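Local coordinates for protein separin (Saccharomyces cerevisiae, PDB 5U1T) that cleaves the cohesin subunit Scc1 at the onset of anaphase as a caspase-like cysteine protease, allowing sister chromatids to separate, at residues A[1409-1415]-A[1440-1446]; A[1458-1462]-A[1486-1492]. One frame throughout, in Å; residues are numbered along the deposited sequence.

Contact 1 (A[1409-1415]-A[1440-1446])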
ATOM      1  N   GLU A1409      45.335  -0.832 -41.110  1.00101.35           N
ATOM      2  CA  GLU A1409      45.851  -1.893 -41.964  1.00105.04           C
ATOM      3  C   GLU A1409      45.154  -3.226 -41.766  1.00103.15           C
ATOM      4  O   GLU A1409      45.439  -4.169 -42.497  1.00102.78           O
ATOM      5  CB  GLU A1409      47.354  -2.068 -41.744  1.00111.48           C
ATOM      6  CG  GLU A1409      48.196  -0.880 -42.210  1.00115.08           C
ATOM      7  CD  GLU A1409      49.689  -1.039 -41.917  1.00130.28           C
ATOM      8  OE1 GLU A1409      50.052  -1.995 -41.176  1.00138.35           O
ATOM      9  OE2 GLU A1409      50.499  -0.216 -42.409  1.00132.60           O
ATOM     10  N   ASP A1410      44.249  -3.301 -40.787  1.00106.14           N
ATOM     11  CA  ASP A1410      43.396  -4.480 -40.578  1.00104.16           C
ATOM     12  C   ASP A1410      42.320  -4.289 -39.504  1.00102.07           C
ATOM     13  O   ASP A1410      42.303  -3.292 -38.778  1.00 98.17           O
ATOM     14  CB  ASP A1410      44.238  -5.704 -40.215  1.00104.48           C
ATOM     15  CG  ASP A1410      45.262  -5.415 -39.130  1.00106.23           C
ATOM     16  OD1 ASP A1410      44.917  -4.735 -38.136  1.00107.69           O
ATOM     17  OD2 ASP A1410      46.419  -5.873 -39.281  1.00109.53           O
ATOM     18  N   ASN A1411      41.435  -5.273 -39.411  1.00 99.02           N
ATOM     19  CA  ASN A1411      40.370  -5.290 -38.418  1.00 98.44           C
ATOM     20  C   ASN A1411      39.485  -4.052 -38.411  1.00 93.04           C
ATOM     21  O   ASN A1411      39.196  -3.501 -37.348  1.00 89.24           O
ATOM     22  CB  ASN A1411      40.955  -5.489 -37.022  1.00 98.82           C
ATOM     23  CG  ASN A1411      40.832  -6.916 -36.547  1.00104.74           C
ATOM     24  OD1 ASN A1411      41.834  -7.603 -36.366  1.00107.45           O
ATOM     25  ND2 ASN A1411      39.595  -7.379 -36.353  1.00107.58           N
ATOM     26  N   ILE A1412      39.044  -3.629 -39.591  1.00 88.17           N
ATOM     27  CA  ILE A1412      38.114  -2.509 -39.692  1.00 85.19           C
ATOM     28  C   ILE A1412      36.690  -2.988 -40.079  1.00 84.37           C
ATOM     29  O   ILE A1412      36.520  -3.812 -40.983  1.00 81.16           O
ATOM     30  CB  ILE A1412      38.660  -1.445 -40.686  1.00 80.80           C
ATOM     31  CG1 ILE A1412      38.802  -2.016 -42.092  1.00 86.33           C
ATOM     32  CG2 ILE A1412      39.973  -0.875 -40.197  1.00 89.29           C
ATOM     33  CD1 ILE A1412      37.688  -1.653 -43.002  1.00 87.27           C
ATOM     34  N   SER A1413      35.683  -2.490 -39.360  1.00 84.24           N
ATOM     35  CA  SER A1413      34.280  -2.890 -39.555  1.00 80.48           C
ATOM     36  C   SER A1413      33.496  -1.840 -40.327  1.00 77.24           C
ATOM     37  O   SER A1413      33.756  -0.643 -40.198  1.00 80.03           O
ATOM     38  CB  SER A1413      33.577  -3.137 -38.212  1.00 72.91           C
ATOM     39  OG  SER A1413      34.242  -4.104 -37.424  1.00 75.13           O
ATOM     40  N   MET A1414      32.528  -2.287 -41.115  1.00 73.01           N
ATOM     41  CA  MET A1414      31.665  -1.363 -41.824  1.00 70.61           C
ATOM     42  C   MET A1414      30.281  -1.915 -42.005  1.00 78.55           C
ATOM     43  O   MET A1414      30.080  -3.125 -42.114  1.00 86.89           O
ATOM     44  CB  MET A1414      32.249  -1.014 -43.175  1.00 76.38           C
ATOM     45  CG  MET A1414      33.150  -2.077 -43.710  1.00 91.62           C
ATOM     46  SD  MET A1414      34.251  -1.379 -44.935  1.00 95.59           S
ATOM     47  CE  MET A1414      34.548   0.213 -44.176  1.00 90.88           C
ATOM     48  N   ILE A1415      29.321  -1.003 -42.028  1.00 73.35           N
ATOM     49  CA  ILE A1415      27.925  -1.333 -42.232  1.00 73.99           C
ATOM     50  C   ILE A1415      27.397  -0.375 -43.296  1.00 74.26           C
ATOM     51  O   ILE A1415      27.624   0.826 -43.213  1.00 77.77           O
ATOM     52  CB  ILE A1415      27.130  -1.225 -40.919  1.00 72.25           C
ATOM     53  CG1 ILE A1415      27.735  -2.161 -39.869  1.00 67.82           C
ATOM     54  CG2 ILE A1415      25.664  -1.521 -41.144  1.00 70.55           C
ATOM     55  CD1 ILE A1415      27.130  -2.041 -38.513  1.00 69.69           C
ATOM     56  N   LYS A1440      42.838  -6.604 -46.388  1.00111.65           N
ATOM     57  CA  LYS A1440      42.867  -6.032 -45.035  1.00112.07           C
ATOM     58  C   LYS A1440      42.177  -6.982 -44.055  1.00110.94           C
ATOM     59  O   LYS A1440      40.955  -6.955 -43.941  1.00111.42           O
ATOM     60  CB  LYS A1440      42.182  -4.667 -45.021  1.00109.62           C
ATOM     61  CG  LYS A1440      42.811  -3.627 -44.136  1.00108.36           C
ATOM     62  CD  LYS A1440      42.476  -2.240 -44.655  1.00107.37           C
ATOM     63  CE  LYS A1440      43.194  -1.942 -45.971  1.00106.39           C
ATOM     64  NZ  LYS A1440      44.674  -1.759 -45.813  1.00106.65           N
ATOM     65  N   PRO A1441      42.958  -7.820 -43.345  1.00112.52           N
ATOM     66  CA  PRO A1441      42.450  -8.989 -42.595  1.00109.47           C
ATOM     67  C   PRO A1441      41.490  -8.690 -41.433  1.00106.93           C
ATOM     68  O   PRO A1441      41.435  -7.570 -40.932  1.00108.96           O
ATOM     69  CB  PRO A1441      43.729  -9.651 -42.063  1.00107.56           C
ATOM     70  CG  PRO A1441      44.798  -8.599 -42.136  1.00107.63           C
ATOM     71  CD  PRO A1441      44.428  -7.698 -43.272  1.00108.03           C
ATOM     72  N   SER A1442      40.746  -9.716 -41.024  1.00107.07           N
ATOM     73  CA  SER A1442      39.742  -9.646 -39.949  1.00104.75           C
ATOM     74  C   SER A1442      38.776  -8.462 -40.053  1.00104.04           C
ATOM     75  O   SER A1442      38.246  -7.982 -39.041  1.00102.24           O
ATOM     76  CB  SER A1442      40.418  -9.616 -38.574  1.00102.08           C
ATOM     77  OG  SER A1442      39.439  -9.465 -37.546  1.00104.17           O
ATOM     78  N   SER A1443      38.538  -8.003 -41.275  1.00100.01           N
ATOM     79  CA  SER A1443      37.592  -6.922 -41.502  1.00 95.86           C
ATOM     80  C   SER A1443      36.247  -7.479 -41.915  1.00 88.71           C
ATOM     81  O   SER A1443      36.177  -8.509 -42.575  1.00 90.51           O
ATOM     82  CB  SER A1443      38.128  -5.965 -42.563  1.00 99.62           C
ATOM     83  OG  SER A1443      39.140  -5.143 -42.010  1.00 98.56           O
ATOM     84  N   GLN A1444      35.177  -6.800 -41.519  1.00 89.21           N
ATOM     85  CA  GLN A1444      33.830  -7.290 -41.806  1.00 90.42           C
ATOM     86  C   GLN A1444      32.986  -6.185 -42.439  1.00 85.21           C
ATOM     87  O   GLN A1444      33.148  -5.010 -42.126  1.00 86.85           O
ATOM     88  CB  GLN A1444      33.162  -7.830 -40.528  1.00 86.41           C
ATOM     89  CG  GLN A1444      31.844  -8.578 -40.758  1.00 84.25           C
ATOM     90  CD  GLN A1444      31.270  -9.218 -39.489  1.00 85.54           C
ATOM     91  OE1 GLN A1444      31.761  -8.990 -38.380  1.00 92.59           O
ATOM     92  NE2 GLN A1444      30.220 -10.022 -39.654  1.00 84.68           N
ATOM     93  N   LEU A1445      32.105  -6.578 -43.349  1.00 79.42           N
ATOM     94  CA  LEU A1445      31.187  -5.654 -43.995  1.00 81.87           C
ATOM     95  C   LEU A1445      29.779  -6.196 -43.914  1.00 86.80           C
ATOM     96  O   LEU A1445      29.561  -7.362 -44.192  1.00 92.74           O
ATOM     97  CB  LEU A1445      31.570  -5.443 -45.454  1.00 83.06           C
ATOM     98  CG  LEU A1445      30.487  -4.892 -46.381  1.00 83.80           C
ATOM     99  CD1 LEU A1445      30.114  -3.471 -46.004  1.00 87.09           C
ATOM    100  CD2 LEU A1445      30.992  -4.926 -47.801  1.00 80.50           C
ATOM    101  N   VAL A1446      28.820  -5.367 -43.530  1.00 80.67           N
ATOM    102  CA  VAL A1446      27.421  -5.774 -43.589  1.00 78.00           C
ATOM    103  C   VAL A1446      26.669  -4.833 -44.522  1.00 82.74           C
ATOM    104  O   VAL A1446      26.679  -3.622 -44.310  1.00 88.17           O
ATOM    105  CB  VAL A1446      26.778  -5.766 -42.204  1.00 77.86           C
ATOM    106  CG1 VAL A1446      25.282  -5.941 -42.323  1.00 77.13           C
ATOM    107  CG2 VAL A1446      27.404  -6.842 -41.338  1.00 71.78           C
TER
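Met-1414 is bonded through both its backbone N and its O to the neighbouring strand: its N donates to Gln-1444 O at 3.0 Å, and its O accepts from Val-1446 N at 2.9 Å. The axes of 1412-1415 and 1444-1446 run parallel within 5°, and Ser-1413, Met-1414 and Ile-1415 pair in turn with Gln-1444, Leu-1445 and Val-1446. This is the close-packed end. On one face CG of Met-1414 lies 4.1 Å from CD1 of Leu-1445, the two chains crossing at a slant, and the long methionine chain, whose end leads away from the partner strand, touches Phe-1433 of helix 1423-1436. On the other face the branched Ile-1415 and Val-1446, well suited to extended backbone, meet with CG1 of the isoleucine 4.4 Å from CB of the valine, and Met-1459 of helix 1453-1461 packs against both.

Strand 1412-1416, helix 1423-1436 and strand 1444-1447 form a beta-alpha-beta crossover at one margin of the caspase-like sheet, with 1444-1447 as its outermost strand in this chain.

Toward the N-terminal ends the regular ladder gives out, with a weak bond of 3.3 Å from Gln-1444 N to Ile-1412 O, and irregular but short bonds replace it. Ser-1443 offers its side chain as acceptor: OG, turned beside its own backbone N (chi1 -76°), receives Ile-1412 N at 2.9 Å. A small hydroxyl can do this close to the partner chain. Beyond it, Asn-1411 N makes a nearly straight bond of 2.8 Å to Pro-1441 O. Asn-1411 has positive phi and psi, a left-handed conformation that asparagine tolerates well, in the turn ahead of the paired residues. The buried Lys-1440 lays its aliphatic CG against Glu-1409 O. Pro-1441, Ser-1442 and Glu-1409 form the solvent side, where the proline ring sets CG 3.5 Å from CB of Asp-1410.

Contact 2 (A[1458-1462]-A[1486-1492])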
ATOM      1  N   LYS A1458      30.360  -7.042 -31.295  1.00 86.79           N
ATOM      2  CA  LYS A1458      31.718  -7.552 -31.440  1.00 85.41           C
ATOM      3  C   LYS A1458      32.437  -6.646 -32.425  1.00 81.81           C
ATOM      4  O   LYS A1458      33.627  -6.392 -32.276  1.00 84.24           O
ATOM      5  CB  LYS A1458      31.733  -9.047 -31.862  1.00 87.00           C
ATOM      6  CG  LYS A1458      31.903  -9.401 -33.359  1.00 88.57           C
ATOM      7  CD  LYS A1458      31.750 -10.922 -33.582  1.00 91.07           C
ATOM      8  CE  LYS A1458      30.577 -11.474 -32.736  1.00 98.14           C
ATOM      9  NZ  LYS A1458      30.116 -12.886 -33.010  1.00 97.40           N
ATOM     10  N   MET A1459      31.711  -6.113 -33.401  1.00 76.90           N
ATOM     11  CA  MET A1459      32.308  -5.133 -34.301  1.00 77.10           C
ATOM     12  C   MET A1459      32.887  -3.962 -33.526  1.00 80.44           C
ATOM     13  O   MET A1459      34.024  -3.567 -33.745  1.00 83.55           O
ATOM     14  CB  MET A1459      31.288  -4.608 -35.301  1.00 75.50           C
ATOM     15  CG  MET A1459      31.179  -5.399 -36.576  1.00 70.57           C
ATOM     16  SD  MET A1459      30.088  -4.516 -37.705  1.00 84.53           S
ATOM     17  CE  MET A1459      30.588  -5.240 -39.273  1.00 80.96           C
ATOM     18  N   LEU A1460      32.096  -3.418 -32.611  1.00 78.87           N
ATOM     19  CA  LEU A1460      32.498  -2.230 -31.872  1.00 77.04           C
ATOM     20  C   LEU A1460      33.712  -2.471 -30.997  1.00 78.64           C
ATOM     21  O   LEU A1460      34.624  -1.649 -30.964  1.00 82.17           O
ATOM     22  CB  LEU A1460      31.352  -1.719 -31.005  1.00 75.11           C
ATOM     23  CG  LEU A1460      30.185  -1.146 -31.793  1.00 71.02           C
ATOM     24  CD1 LEU A1460      28.950  -1.034 -30.903  1.00 68.01           C
ATOM     25  CD2 LEU A1460      30.575   0.189 -32.397  1.00 72.04           C
ATOM     26  N   GLN A1461      33.721  -3.590 -30.284  1.00 76.27           N
ATOM     27  CA  GLN A1461      34.759  -3.817 -29.293  1.00 81.02           C
ATOM     28  C   GLN A1461      35.961  -4.502 -29.889  1.00 81.12           C
ATOM     29  O   GLN A1461      36.932  -4.747 -29.184  1.00 80.82           O
ATOM     30  CB  GLN A1461      34.229  -4.657 -28.135  1.00 79.11           C
ATOM     31  CG  GLN A1461      33.103  -4.025 -27.349  1.00 80.51           C
ATOM     32  CD  GLN A1461      32.392  -5.043 -26.492  1.00 77.64           C
ATOM     33  OE1 GLN A1461      33.019  -5.865 -25.837  1.00 84.32           O
ATOM     34  NE2 GLN A1461      31.072  -5.014 -26.517  1.00 79.44           N
ATOM     35  N   ASN A1462      35.901  -4.820 -31.179  1.00 78.04           N
ATOM     36  CA  ASN A1462      36.984  -5.570 -31.821  1.00 89.26           C
ATOM     37  C   ASN A1462      37.417  -5.003 -33.167  1.00 87.24           C
ATOM     38  O   ASN A1462      37.841  -5.759 -34.052  1.00 89.11           O
ATOM     39  CB  ASN A1462      36.587  -7.045 -32.003  1.00 87.40           C
ATOM     40  CG  ASN A1462      36.513  -7.795 -30.685  1.00 87.71           C
ATOM     41  OD1 ASN A1462      35.434  -8.031 -30.144  1.00 87.82           O
ATOM     42  ND2 ASN A1462      37.671  -8.160 -30.156  1.00 93.81           N
ATOM     43  N   CYS A1486      30.225  -1.771 -22.421  1.00 76.58           N
ATOM     44  CA  CYS A1486      31.581  -1.871 -22.959  1.00 70.65           C
ATOM     45  C   CYS A1486      32.526  -0.929 -22.240  1.00 77.90           C
ATOM     46  O   CYS A1486      32.097  -0.031 -21.509  1.00 73.49           O
ATOM     47  CB  CYS A1486      31.608  -1.556 -24.453  1.00 68.32           C
ATOM     48  SG  CYS A1486      30.434  -2.485 -25.415  1.00 75.41           S
ATOM     49  N   THR A1487      33.818  -1.128 -22.467  1.00 75.23           N
ATOM     50  CA  THR A1487      34.817  -0.279 -21.857  1.00 74.02           C
ATOM     51  C   THR A1487      35.720   0.298 -22.932  1.00 73.98           C
ATOM     52  O   THR A1487      36.254   1.397 -22.785  1.00 82.79           O
ATOM     53  CB  THR A1487      35.621  -1.050 -20.817  1.00 71.73           C
ATOM     54  OG1 THR A1487      35.970  -2.325 -21.354  1.00 79.14           O
ATOM     55  CG2 THR A1487      34.774  -1.279 -19.575  1.00 73.04           C
ATOM     56  N   LYS A1488      35.867  -0.435 -24.027  1.00 71.17           N
ATOM     57  CA  LYS A1488      36.616   0.063 -25.179  1.00 72.58           C
ATOM     58  C   LYS A1488      35.803  -0.130 -26.474  1.00 73.05           C
ATOM     59  O   LYS A1488      35.362  -1.234 -26.805  1.00 77.22           O
ATOM     60  CB  LYS A1488      37.999  -0.615 -25.283  1.00 72.26           C
ATOM     61  CG  LYS A1488      38.988  -0.221 -24.166  1.00 73.21           C
ATOM     62  CD  LYS A1488      40.361  -0.861 -24.352  1.00 69.24           C
ATOM     63  CE  LYS A1488      41.355  -0.526 -23.217  1.00 73.61           C
ATOM     64  NZ  LYS A1488      41.884   0.888 -23.217  1.00 76.59           N
ATOM     65  N   ILE A1489      35.579   0.971 -27.181  1.00 71.39           N
ATOM     66  CA  ILE A1489      34.916   0.927 -28.477  1.00 69.94           C
ATOM     67  C   ILE A1489      35.828   1.542 -29.560  1.00 66.00           C
ATOM     68  O   ILE A1489      36.720   2.355 -29.277  1.00 63.71           O
ATOM     69  CB  ILE A1489      33.543   1.640 -28.403  1.00 67.57           C
ATOM     70  CG1 ILE A1489      32.601   0.836 -27.509  1.00 70.39           C
ATOM     71  CG2 ILE A1489      32.909   1.816 -29.777  1.00 68.56           C
ATOM     72  CD1 ILE A1489      31.170   1.308 -27.551  1.00 68.50           C
ATOM     73  N   ALA A1490      35.633   1.093 -30.792  1.00 68.32           N
ATOM     74  CA  ALA A1490      36.374   1.609 -31.926  1.00 77.73           C
ATOM     75  C   ALA A1490      35.917   3.014 -32.267  1.00 75.38           C
ATOM     76  O   ALA A1490      34.731   3.323 -32.149  1.00 68.96           O
ATOM     77  CB  ALA A1490      36.209   0.690 -33.140  1.00 75.56           C
ATOM     78  N   PRO A1491      36.864   3.862 -32.693  1.00 73.36           N
ATOM     79  CA  PRO A1491      36.556   5.154 -33.311  1.00 67.95           C
ATOM     80  C   PRO A1491      35.437   4.986 -34.336  1.00 66.60           C
ATOM     81  O   PRO A1491      35.587   4.204 -35.263  1.00 71.42           O
ATOM     82  CB  PRO A1491      37.878   5.544 -33.980  1.00 72.05           C
ATOM     83  CG  PRO A1491      38.921   4.911 -33.124  1.00 68.35           C
ATOM     84  CD  PRO A1491      38.318   3.610 -32.631  1.00 72.47           C
ATOM     85  N   SER A1492      34.323   5.682 -34.171  1.00 68.99           N
ATOM     86  CA  SER A1492      33.170   5.425 -35.020  1.00 68.85           C
ATOM     87  C   SER A1492      32.794   6.586 -35.945  1.00 67.18           C
ATOM     88  O   SER A1492      32.714   7.735 -35.518  1.00 70.95           O
ATOM     89  CB  SER A1492      31.977   5.052 -34.149  1.00 65.66           C
ATOM     90  OG  SER A1492      32.310   3.976 -33.296  1.00 64.15           O
TER
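The carbonyl oxygen of Leu-1460, in the last turn of its helix, is approached by three groups from 1486-1492. Ala-1490 N donates a hydrogen bond to it at 2.9 Å; the CA of Ile-1489 lies 3.6 Å from this oxygen in a CA-H...O contact, and the methyl of Ala-1490 rests against it at a similar distance. A small residue suits this point, since its CB faces the helix and the backbone can still come within bonding range. Leu-1460 and Ile-1489 run alongside each other, CD2 of the leucine 3.9 Å from CG2 of the isoleucine; CG2, anti to the backbone N of Ile-1489, is the branch that meets the leucine. Ile-1483 touches both residues, and Phe-1466 packs on Leu-1460 and Ala-1490, so the patch also meets the sheet through Phe-1466. The exposed Gln-1461 forms the outer margin, its CG 3.6 Å from Lys-1488 O. Ser-1492 OG bonds back to Ala-1490 O at 2.8 Å, a bond within the segment just where strand 1492-1494 begins. A helix C-terminus tied to the segment leading into an inner parallel strand is in keeping with the layered alpha/beta fold of caspase-like proteases.

Overall arrangement
Contacts 1 and 2 follow each other along the chain, and their centres lie 13 Å apart: strand 1444-1447 of contact 1 leads into helix 1453-1461, whose last turn makes contact 2. Met-1459, on the helix of contact 2, packs on contact 1, its CG 3.4 Å from Ser-1413 OG and its CE 3.6 Å from Met-1414 O. Strand 1465-1469 lies between 1412-1416 and 1492-1494 in the sheet, so contact 1 belongs to the sheet margin, while contact 2 lies at the loop that leads into an inner strand. Neither contact forms the active site, but strand 1492-1494, entered from contact 2, runs toward Cys-1497, the probable catalytic cysteine by analogy with relatives.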